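Local coordinates for Sensory/regulatory protein rpfC (Xanthomonas campestris pv. campestris, PDB 3M6M) that probably transfers phosphoryl groups in two-component signalling, as a sensor kinase that carries a magnesium-binding receiver domain, at residues M17-D22 with A61-L66; P92-S97 with A115-P120; Q49-M54 with K78-M83. All blocks are in the same frame, centred on the assembly; numbering follows the deposited sequence.

Contact 1: residues M17-D22 with A61-L66; sequences MLVADD and AVIVDL. With MG (magnesium ion), chain T.
Asp65 and Ala20 close the last of four backbone hydrogen bonds between two parallel strands: Asp65 N donates to Ala20 O at 2.8 Å. From there the Asp65 side chain leans across toward 17-22. Asp65 CB rests 3.3 Å from Ala20 O. With CG trans to the backbone N (chi1 177°), the carboxylate is carried past the strand end, and Asp65 CG comes 3.3 Å from Asp21 OD2. The two acid groups of Asp65 and Asp21 lie stacked, their planes 6° apart. Lys119 forms salt bridges to Asp65 OD1 and Asp21 OD2, so one ammonium group bridges the two stacked carboxylates. Asp65 OD2 turns instead to the magnesium ion, at 2.3 Å. Asp22 OD1 reaches the same ion at 2.5 Å, and its carboxylate is nearly coplanar with that of Asp65 (3°). The metal holds these two oxygens close, and His67 O is a further ligand. Behind the acids the strands are apolar, as suits a buried sheet: Met17 SD covers Ala61 CB at 3.8 Å on one face, while Ala20 CB and Val64 CG2 meet at 4.2 Å on the other. Hydrophobic parallel strands that deliver a cluster of aspartates and a magnesium ion to their C-terminal edge are the hallmark of the receiver-domain acidic pocket, where Asp65 probably occupies the position of the phosphoacceptor.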
# COMPACT_ATOMS: atom_id res chain seq x y z
N MET D 17 -16.68 44.15 -0.21
CA MET D 17 -16.03 43.42 0.88
C MET D 17 -17.01 42.85 1.91
O MET D 17 -17.97 43.51 2.30
CB MET D 17 -15.01 44.31 1.59
CG MET D 17 -13.78 44.62 0.76
SD MET D 17 -12.73 43.18 0.51
CE MET D 17 -11.60 43.81 -0.72
N LEU D 18 -16.73 41.62 2.34
CA LEU D 18 -17.50 40.97 3.39
C LEU D 18 -16.56 40.62 4.55
O LEU D 18 -15.55 39.94 4.35
CB LEU D 18 -18.22 39.73 2.85
CG LEU D 18 -19.21 38.98 3.75
CD1 LEU D 18 -20.27 39.90 4.34
CD2 LEU D 18 -19.86 37.86 2.96
N VAL D 19 -16.91 41.09 5.74
CA VAL D 19 -16.05 40.94 6.91
C VAL D 19 -16.79 40.19 8.03
O VAL D 19 -17.94 40.49 8.33
CB VAL D 19 -15.55 42.31 7.43
CG1 VAL D 19 -14.64 42.14 8.64
CG2 VAL D 19 -14.82 43.07 6.33
N ALA D 20 -16.10 39.22 8.63
CA ALA D 20 -16.64 38.48 9.77
C ALA D 20 -15.70 38.50 10.97
O ALA D 20 -14.54 38.09 10.88
CB ALA D 20 -16.98 37.06 9.37
N ASP D 21 -16.21 38.99 12.10
CA ASP D 21 -15.51 38.96 13.38
C ASP D 21 -16.54 39.01 14.51
O ASP D 21 -17.51 39.77 14.43
CB ASP D 21 -14.53 40.12 13.51
CG ASP D 21 -13.55 39.94 14.66
OD1 ASP D 21 -13.99 39.93 15.83
OD2 ASP D 21 -12.34 39.83 14.39
N ASP D 22 -16.33 38.20 15.54
CA ASP D 22 -17.29 38.09 16.64
C ASP D 22 -17.29 39.28 17.61
O ASP D 22 -18.24 39.47 18.37
CB ASP D 22 -17.12 36.76 17.40
CG ASP D 22 -15.71 36.55 17.93
OD1 ASP D 22 -14.75 36.60 17.13
OD2 ASP D 22 -15.57 36.32 19.15
N ALA D 61 -14.14 39.79 -2.20
CA ALA D 61 -13.24 39.15 -1.23
C ALA D 61 -13.89 39.07 0.14
O ALA D 61 -14.68 39.94 0.52
CB ALA D 61 -11.91 39.89 -1.15
N VAL D 62 -13.55 38.03 0.89
CA VAL D 62 -14.05 37.83 2.25
C VAL D 62 -12.90 37.87 3.26
O VAL D 62 -11.91 37.15 3.11
CB VAL D 62 -14.82 36.48 2.39
CG1 VAL D 62 -15.28 36.27 3.83
CG2 VAL D 62 -16.02 36.43 1.44
N ILE D 63 -13.03 38.73 4.27
CA ILE D 63 -12.09 38.78 5.38
C ILE D 63 -12.73 38.14 6.61
O ILE D 63 -13.71 38.65 7.14
CB ILE D 63 -11.65 40.23 5.72
CG1 ILE D 63 -11.16 40.96 4.46
CG2 ILE D 63 -10.57 40.21 6.80
CD1 ILE D 63 -10.93 42.45 4.65
N VAL D 64 -12.16 37.02 7.04
CA VAL D 64 -12.71 36.25 8.16
C VAL D 64 -11.77 36.21 9.37
O VAL D 64 -10.55 36.07 9.23
CB VAL D 64 -13.13 34.82 7.72
CG1 VAL D 64 -11.91 33.92 7.45
CG2 VAL D 64 -14.05 34.18 8.75
N ASP D 65 -12.35 36.34 10.56
CA ASP D 65 -11.63 36.14 11.81
C ASP D 65 -11.50 34.65 12.06
O ASP D 65 -12.49 33.91 11.95
CB ASP D 65 -12.37 36.83 12.97
CG ASP D 65 -11.70 36.61 14.32
OD1 ASP D 65 -10.45 36.54 14.39
OD2 ASP D 65 -12.44 36.51 15.33
N LEU D 66 -10.30 34.20 12.39
CA LEU D 66 -10.05 32.78 12.61
C LEU D 66 -10.82 32.23 13.81
O LEU D 66 -11.50 31.21 13.69
CB LEU D 66 -8.55 32.48 12.75
CG LEU D 66 -8.11 31.02 12.98
CD1 LEU D 66 -8.62 30.07 11.89
CD2 LEU D 66 -6.60 30.94 13.10
MG MG T . -12.28 36.37 17.66

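Contact 2: residues P92-S97 with A115-P120; sequences PVVVLS and AFLAKP
Ala115 O is held by two neighbours on the adjoining strand: Val95 N donates to it at 2.9 Å in a nearly straight bond (168° at the hydrogen), and Val94 CA brings a CA-H to 3.4 Å. The next bond runs the other way, Leu117 N to Val95 O at 3.0 Å. Toward the C-terminal end the strands spread, and Leu117 O meets the CA-H of Leu96 in place of a short backbone N-H bond. The last link, Lys119 N to Ser97 O at 2.9 Å, comes in from well above the carbonyl plane, 51° out of it, as the chain turns away from strand geometry toward the cis peptide before Pro120. The pairing closes a beta-alpha-beta crossover in which helix 102-110 connects strand 93-97 to 115-118, an outermost strand of the receiver-domain sheet.

On one face the Phe116 ring lies obliquely against its neighbours: Phe116 CD1 is 4.0 Å from Val95 CB, and Phe116 CZ is 3.2 Å from Ser97 OG. That hydroxyl sits between the backbone N and carbonyl carbon of its own residue, from where it hydrogen-bonds Asp99 O. A small hydroxyl residue and an aromatic at these two places match the switch pair of receiver domains such as CheY, although no switching can be inferred from one structure. The opposite face is lined by aliphatic groups. Leu96 CD2 packs on Leu117 CB at 3.7 Å, and one methyl of Val94, CG2, touches both Ala115 CB and Leu117 CD1. The length of lysine suits its place: the Lys119 methylenes run alongside Leu96, Lys119 CD reaching 3.6 Å from Leu96 CB, and a bend at chi3 (83°) directs NZ to the carboxylates of Asp21 and Asp65.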
# COMPACT_ATOMS: atom_id res chain seq x y z
N PRO D 92 -12.38 34.85 -3.15
CA PRO D 92 -11.17 34.81 -2.31
C PRO D 92 -11.45 35.06 -0.84
O PRO D 92 -12.28 35.90 -0.49
CB PRO D 92 -10.32 35.96 -2.87
CG PRO D 92 -10.80 36.15 -4.26
CD PRO D 92 -12.27 35.86 -4.21
N VAL D 93 -10.76 34.31 0.02
CA VAL D 93 -10.91 34.44 1.47
C VAL D 93 -9.56 34.69 2.13
O VAL D 93 -8.61 33.92 1.94
CB VAL D 93 -11.58 33.20 2.11
CG1 VAL D 93 -11.76 33.40 3.61
CG2 VAL D 93 -12.91 32.89 1.45
N VAL D 94 -9.48 35.78 2.90
CA VAL D 94 -8.30 36.09 3.71
C VAL D 94 -8.64 35.97 5.20
O VAL D 94 -9.68 36.46 5.66
CB VAL D 94 -7.70 37.48 3.36
CG1 VAL D 94 -8.80 38.52 3.15
CG2 VAL D 94 -6.70 37.95 4.42
N VAL D 95 -7.76 35.30 5.94
CA VAL D 95 -7.98 35.04 7.36
C VAL D 95 -7.21 36.03 8.25
O VAL D 95 -6.08 36.41 7.94
CB VAL D 95 -7.60 33.57 7.73
CG1 VAL D 95 -8.08 33.23 9.13
CG2 VAL D 95 -8.20 32.60 6.73
N LEU D 96 -7.86 36.44 9.34
CA LEU D 96 -7.24 37.30 10.35
C LEU D 96 -7.30 36.65 11.72
O LEU D 96 -8.33 36.10 12.11
CB LEU D 96 -7.95 38.66 10.42
CG LEU D 96 -7.77 39.72 9.34
CD1 LEU D 96 -8.54 40.97 9.75
CD2 LEU D 96 -6.31 40.06 9.10
N SER D 97 -6.19 36.74 12.46
CA SER D 97 -6.15 36.31 13.86
C SER D 97 -4.94 36.85 14.61
O SER D 97 -3.95 37.27 14.00
CB SER D 97 -6.19 34.78 13.98
OG SER D 97 -5.13 34.18 13.27
N ALA D 115 -4.83 34.23 1.78
CA ALA D 115 -3.92 35.05 2.58
C ALA D 115 -4.19 34.90 4.07
O ALA D 115 -5.32 34.68 4.49
CB ALA D 115 -4.03 36.52 2.17
N PHE D 116 -3.11 35.00 4.85
CA PHE D 116 -3.19 34.95 6.31
C PHE D 116 -2.43 36.13 6.89
O PHE D 116 -1.19 36.18 6.81
CB PHE D 116 -2.60 33.63 6.82
CG PHE D 116 -3.00 33.28 8.23
CD1 PHE D 116 -3.93 32.28 8.48
CD2 PHE D 116 -2.43 33.96 9.31
CE1 PHE D 116 -4.30 31.96 9.78
CE2 PHE D 116 -2.80 33.64 10.62
CZ PHE D 116 -3.73 32.64 10.85
N LEU D 117 -3.16 37.08 7.45
CA LEU D 117 -2.56 38.30 7.99
C LEU D 117 -2.77 38.43 9.50
O LEU D 117 -3.81 38.02 10.03
CB LEU D 117 -3.09 39.54 7.26
CG LEU D 117 -2.65 39.72 5.81
CD1 LEU D 117 -3.67 40.55 5.05
CD2 LEU D 117 -1.26 40.34 5.72
N ALA D 118 -1.78 39.01 10.17
CA ALA D 118 -1.78 39.13 11.62
C ALA D 118 -2.72 40.22 12.12
O ALA D 118 -2.91 41.25 11.46
CB ALA D 118 -0.36 39.35 12.14
N LYS D 119 -3.30 39.98 13.29
CA LYS D 119 -4.08 40.97 14.01
C LYS D 119 -3.27 41.49 15.21
O LYS D 119 -2.57 40.71 15.86
CB LYS D 119 -5.40 40.35 14.49
CG LYS D 119 -6.52 40.37 13.47
CD LYS D 119 -7.72 39.55 13.93
CE LYS D 119 -8.65 40.32 14.85
NZ LYS D 119 -9.76 39.46 15.33
N PRO D 120 -3.34 42.81 15.50
CA PRO D 120 -4.09 43.86 14.80
C PRO D 120 -3.60 44.07 13.38
O PRO D 120 -2.39 44.03 13.12
CB PRO D 120 -3.84 45.11 15.65
CG PRO D 120 -2.58 44.83 16.38
CD PRO D 120 -2.60 43.36 16.65

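Contact 3: residues Q49-M54 with K78-M83; sequences QVLDAM and KQLRVM
Leu51 and Leu80 meet between two helices that lie side by side over one face of the alternating beta-alpha fold of a receiver domain. The segments 49-54 and 78-83 run in roughly the same direction, 25° apart, but their axes come no nearer than 11.9 Å. At that separation the backbones stay well apart and the gap is filled by side chains alone: branched leucines supply bulk and methionine supplies reach.

The dense part lies toward the sheet. Leu80 CD2 is touched from two directions, by Leu51 CD2 at 3.7 Å and by Met54 CE at 3.6 Å. Leu51 and Leu80 pass at a slant, one methyl of Leu51 resting against both CD2 and CG of its partner, whereas Met54 and Leu80 approach tip to tip. Beneath this cluster Met54 also packs on Leu18, and Leu80 on Val93, which binds both helices to the strands of the central sheet.

Away from the strands the packing thins. Leu51 CD2 is 4.1 Å from Met83 SD, and the Gln79 side chain passes the other methyl branch of Leu51 at about a right angle without any hydrogen bond across the helices. This outer side is partly covered by a chain of another protein, which packs on Leu51 and Met83.

A turn at chi3 (81°) swings the methyl of Met54 off the line of its otherwise extended chain. Met54 CE thereby faces both methyls of Leu80, and of these two the CD1 branch is the more distant: Met54 CE lies 4.0 Å from Leu80 CD1, farther than from CD2.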
# COMPACT_ATOMS: atom_id res chain seq x y z
N GLN D 49 -23.04 33.41 9.23
CA GLN D 49 -23.70 34.59 8.70
C GLN D 49 -23.06 35.11 7.41
O GLN D 49 -23.75 35.68 6.56
CB GLN D 49 -23.77 35.71 9.75
CG GLN D 49 -24.56 35.36 11.02
CD GLN D 49 -23.69 34.81 12.14
OE1 GLN D 49 -22.84 33.95 11.92
NE2 GLN D 49 -23.91 35.31 13.35
N VAL D 50 -21.75 34.92 7.26
CA VAL D 50 -21.06 35.27 6.01
C VAL D 50 -21.45 34.30 4.89
O VAL D 50 -21.64 34.71 3.74
CB VAL D 50 -19.50 35.43 6.17
CG1 VAL D 50 -18.98 34.67 7.36
CG2 VAL D 50 -18.75 35.01 4.91
N LEU D 51 -21.60 33.03 5.24
CA LEU D 51 -22.06 32.02 4.28
C LEU D 51 -23.48 32.33 3.81
O LEU D 51 -23.79 32.19 2.62
CB LEU D 51 -21.95 30.61 4.86
CG LEU D 51 -20.54 30.09 5.19
CD1 LEU D 51 -20.59 28.89 6.13
CD2 LEU D 51 -19.76 29.76 3.93
N ASP D 52 -24.33 32.76 4.74
CA ASP D 52 -25.69 33.22 4.42
C ASP D 52 -25.69 34.45 3.51
O ASP D 52 -26.52 34.57 2.61
CB ASP D 52 -26.49 33.50 5.70
CG ASP D 52 -26.96 32.22 6.40
OD1 ASP D 52 -26.85 31.12 5.82
OD2 ASP D 52 -27.46 32.33 7.54
N ALA D 53 -24.75 35.37 3.76
CA ALA D 53 -24.62 36.59 2.97
C ALA D 53 -24.13 36.32 1.55
O ALA D 53 -24.59 36.97 0.60
CB ALA D 53 -23.70 37.58 3.68
N MET D 54 -23.21 35.37 1.41
CA MET D 54 -22.61 35.03 0.12
C MET D 54 -23.59 34.37 -0.84
O MET D 54 -23.41 34.41 -2.06
CB MET D 54 -21.39 34.12 0.32
CG MET D 54 -20.17 34.82 0.89
SD MET D 54 -18.88 33.69 1.44
CE MET D 54 -18.09 33.30 -0.11
N LYS D 78 -13.30 25.26 4.80
CA LYS D 78 -13.57 23.87 4.43
C LYS D 78 -14.98 23.68 3.88
O LYS D 78 -15.21 22.86 2.99
CB LYS D 78 -13.33 22.93 5.62
CG LYS D 78 -11.85 22.74 5.95
CD LYS D 78 -11.60 21.47 6.76
CE LYS D 78 -10.15 21.01 6.63
NZ LYS D 78 -9.94 19.63 7.16
N GLN D 79 -15.93 24.46 4.40
CA GLN D 79 -17.29 24.47 3.88
C GLN D 79 -17.40 25.15 2.52
O GLN D 79 -18.15 24.69 1.66
CB GLN D 79 -18.25 25.10 4.88
CG GLN D 79 -18.64 24.16 6.00
CD GLN D 79 -20.04 24.38 6.50
OE1 GLN D 79 -20.32 24.15 7.68
NE2 GLN D 79 -20.94 24.82 5.62
N LEU D 80 -16.64 26.23 2.33
CA LEU D 80 -16.61 26.92 1.05
C LEU D 80 -15.97 26.08 -0.05
O LEU D 80 -16.44 26.10 -1.19
CB LEU D 80 -15.90 28.28 1.17
CG LEU D 80 -16.74 29.43 1.72
CD1 LEU D 80 -15.87 30.66 1.95
CD2 LEU D 80 -17.91 29.77 0.78
N ARG D 81 -14.92 25.34 0.30
CA ARG D 81 -14.23 24.47 -0.65
C ARG D 81 -15.20 23.48 -1.34
O ARG D 81 -15.19 23.36 -2.56
CB ARG D 81 -13.08 23.72 0.03
CG ARG D 81 -12.34 22.72 -0.88
CD ARG D 81 -11.12 23.33 -1.53
NE ARG D 81 -9.93 23.19 -0.69
CZ ARG D 81 -8.73 23.71 -0.96
NH1 ARG D 81 -8.54 24.43 -2.06
NH2 ARG D 81 -7.72 23.51 -0.13
N VAL D 82 -16.03 22.80 -0.55
CA VAL D 82 -17.01 21.87 -1.10
C VAL D 82 -18.17 22.59 -1.82
O VAL D 82 -18.62 22.13 -2.87
CB VAL D 82 -17.51 20.81 -0.05
CG1 VAL D 82 -18.08 21.47 1.19
CG2 VAL D 82 -18.54 19.86 -0.66
N MET D 83 -18.61 23.71 -1.27
CA MET D 83 -19.64 24.54 -1.90
C MET D 83 -19.19 25.02 -3.28
O MET D 83 -19.95 24.95 -4.24
CB MET D 83 -20.02 25.73 -1.01
CG MET D 83 -20.88 25.37 0.20
SD MET D 83 -20.95 26.67 1.45
CE MET D 83 -22.32 27.66 0.87

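From the N terminus, strand 16-20 runs out through helix 24-35, strand 40-44 and helix 47-56 before strand 61-65 returns to its side, closing contact 1. The first half of contact 3, 49-54, lies inside that loop; its second half, 78-83, comes only after it, so contacts 1 and 3 cross. Contact 3 closes the loop from helix 47-56 through strand 61-65 to helix 73-85. Contact 2 follows both in series and closes the shorter loop through helix 102-110. Contacts 1 and 2 share one sheet, where Val64 O and Leu96 N probably hydrogen-bond. Contact 3 joins two helices on this sheet, touching contact 1 through Val50 and Met54, and contact 2 through Leu80.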